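Side-chain contact in surface protein SPB1 (Streptococcus agalactiae, PDB 4UZG), which probably polymerises, through sortase-catalysed linkage, into the shaft of the type 2b pilus on the surface of group B streptococcus: residues I95-T100 and N121-T126. Residues are numbered along the deposited sequence; the frame is centred on the assembly and turned at random.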
loop_
_atom_site.group_PDB
_atom_site.type_symbol
_atom_site.label_atom_id
_atom_site.label_comp_id
_atom_site.label_asym_id
_atom_site.label_seq_id
_atom_site.Cartn_x
_atom_site.Cartn_y
_atom_site.Cartn_z
ATOM N N ILE A 95 7.181 -15.967 20.232
ATOM C CA ILE A 95 7.531 -15.270 21.462
ATOM C C ILE A 95 7.427 -16.283 22.621
ATOM O O ILE A 95 6.336 -16.707 22.986
ATOM C CB ILE A 95 6.589 -14.088 21.733
ATOM C CG1 ILE A 95 6.616 -13.099 20.559
ATOM C CG2 ILE A 95 6.970 -13.411 23.048
ATOM C CD1 ILE A 95 5.621 -11.956 20.681
ATOM N N PRO A 96 8.562 -16.686 23.205
ATOM C CA PRO A 96 8.476 -17.576 24.367
ATOM C C PRO A 96 7.802 -16.838 25.531
ATOM O O PRO A 96 8.040 -15.650 25.749
ATOM C CB PRO A 96 9.942 -17.936 24.659
ATOM C CG PRO A 96 10.724 -16.823 24.111
ATOM C CD PRO A 96 9.960 -16.360 22.879
ATOM N N TRP A 97 6.985 -17.569 26.275
ATOM C CA TRP A 97 6.104 -16.969 27.273
ATOM C C TRP A 97 6.402 -17.477 28.680
ATOM O O TRP A 97 5.958 -16.885 29.667
ATOM C CB TRP A 97 4.641 -17.273 26.904
ATOM C CG TRP A 97 3.674 -16.216 27.324
ATOM C CD1 TRP A 97 2.688 -16.329 28.258
ATOM C CD2 TRP A 97 3.586 -14.884 26.804
ATOM N NE1 TRP A 97 1.999 -15.157 28.355
ATOM C CE2 TRP A 97 2.530 -14.253 27.481
ATOM C CE3 TRP A 97 4.281 -14.183 25.825
ATOM C CZ2 TRP A 97 2.154 -12.938 27.211
ATOM C CZ3 TRP A 97 3.918 -12.871 25.564
ATOM C CH2 TRP A 97 2.862 -12.268 26.248
ATOM N N ALA A 98 7.142 -18.579 28.773
ATOM C CA ALA A 98 7.472 -19.179 30.061
ATOM C C ALA A 98 8.757 -19.959 29.880
ATOM O O ALA A 98 9.109 -20.347 28.762
ATOM C CB ALA A 98 6.334 -20.106 30.556
ATOM N N ALA A 99 9.445 -20.234 30.987
ATOM C CA ALA A 99 10.726 -20.925 30.937
ATOM C C ALA A 99 10.587 -22.388 30.541
ATOM O O ALA A 99 11.538 -22.968 30.023
ATOM C CB ALA A 99 11.452 -20.819 32.279
ATOM N N THR A 100 9.438 -22.996 30.831
ATOM C CA THR A 100 9.164 -24.402 30.483
ATOM C C THR A 100 7.719 -24.547 30.004
ATOM O O THR A 100 6.909 -23.640 30.208
ATOM C CB THR A 100 9.359 -25.352 31.676
ATOM O OG1 THR A 100 8.398 -25.053 32.695
ATOM C CG2 THR A 100 10.760 -25.239 32.239
ATOM N N ASN A 121 -1.757 -8.885 28.585
ATOM C CA ASN A 121 -0.799 -8.173 27.764
ATOM C C ASN A 121 -1.258 -8.011 26.330
ATOM O O ASN A 121 -1.986 -8.846 25.793
ATOM C CB ASN A 121 0.540 -8.903 27.804
ATOM C CG ASN A 121 1.183 -8.811 29.159
ATOM O OD1 ASN A 121 1.714 -7.770 29.517
ATOM N ND2 ASN A 121 1.121 -9.885 29.925
ATOM N N THR A 122 -0.776 -6.942 25.708
ATOM C CA THR A 122 -0.925 -6.728 24.286
ATOM C C THR A 122 0.409 -6.990 23.595
ATOM O O THR A 122 1.431 -6.397 23.951
ATOM C CB THR A 122 -1.367 -5.295 23.990
ATOM O OG1 THR A 122 -2.660 -5.090 24.570
ATOM C CG2 THR A 122 -1.437 -5.041 22.489
ATOM N N ILE A 123 0.388 -7.861 22.598
ATOM C CA ILE A 123 1.523 -8.085 21.719
ATOM C C ILE A 123 1.343 -7.200 20.503
ATOM O O ILE A 123 0.295 -7.223 19.872
ATOM C CB ILE A 123 1.606 -9.560 21.292
ATOM C CG1 ILE A 123 1.857 -10.474 22.497
ATOM C CG2 ILE A 123 2.703 -9.750 20.241
ATOM C CD1 ILE A 123 1.648 -11.973 22.197
ATOM N N THR A 124 2.366 -6.414 20.181
ATOM C CA THR A 124 2.349 -5.587 18.980
ATOM C C THR A 124 3.581 -5.932 18.147
ATOM O O THR A 124 4.695 -5.972 18.659
ATOM C CB THR A 124 2.333 -4.067 19.300
ATOM O OG1 THR A 124 1.296 -3.805 20.244
ATOM C CG2 THR A 124 2.099 -3.241 18.068
ATOM N N VAL A 125 3.367 -6.143 16.851
ATOM C CA VAL A 125 4.455 -6.275 15.896
ATOM C C VAL A 125 4.259 -5.206 14.835
ATOM O O VAL A 125 3.239 -5.194 14.148
ATOM C CB VAL A 125 4.487 -7.672 15.234
ATOM C CG1 VAL A 125 5.591 -7.756 14.170
ATOM C CG2 VAL A 125 4.654 -8.777 16.267
ATOM N N THR A 126 5.234 -4.326 14.685
ATOM C CA THR A 126 5.239 -3.412 13.564
ATOM C C THR A 126 6.337 -3.841 12.605
ATOM O O THR A 126 7.375 -4.370 13.012
ATOM C CB THR A 126 5.461 -1.971 13.988
ATOM O OG1 THR A 126 6.759 -1.814 14.556
ATOM C CG2 THR A 126 4.416 -1.512 14.959
#
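Ile95 and Ile123 face each other from two strands and share one shape: in each, CG1 stands anti to the carbonyl carbon (chi1 -58° and -64°) and the chain runs on extended to CD1. CG2 of Ile123 thereby lies opposite the backbone N, where the tip of Ile95 finds it. The two side chains approach head-on, and Ile95 CD1 rests 3.7 Å from Ile123 CG2. The other branch of Ile123 serves a second partner, its CD1 lying 4.2 Å from CZ3 of Trp97, oblique to the indole. Ile95 CG2 meets that same indole at its edge, in the ring plane, so the three side chains form one apolar cluster. Asn121 adds a looser contact beside the ring: its ND2 is 4.2 Å from Trp97 CZ2, set obliquely to the indole, while ND2 is hydrogen-bonded to Lys118 O. Tyr38 packs edge-to-face with the indole, Tyr117 meets it with the planes inclined, and the indole NE1 makes a weak hydrogen bond to Asn28 OD1. No hydrogen bond joins the two segments, and the CA atoms of Ile95 and Ile123 are 9.4 Å apart, too far for backbone pairing. The end of strand 90-96 and the loop after it thus pack on strand 121-131, not its neighbour in sheet order, through buried side chains, consistent with a beta-sandwich core, as in Ig-like domains of Gram-positive pilus backbone proteins.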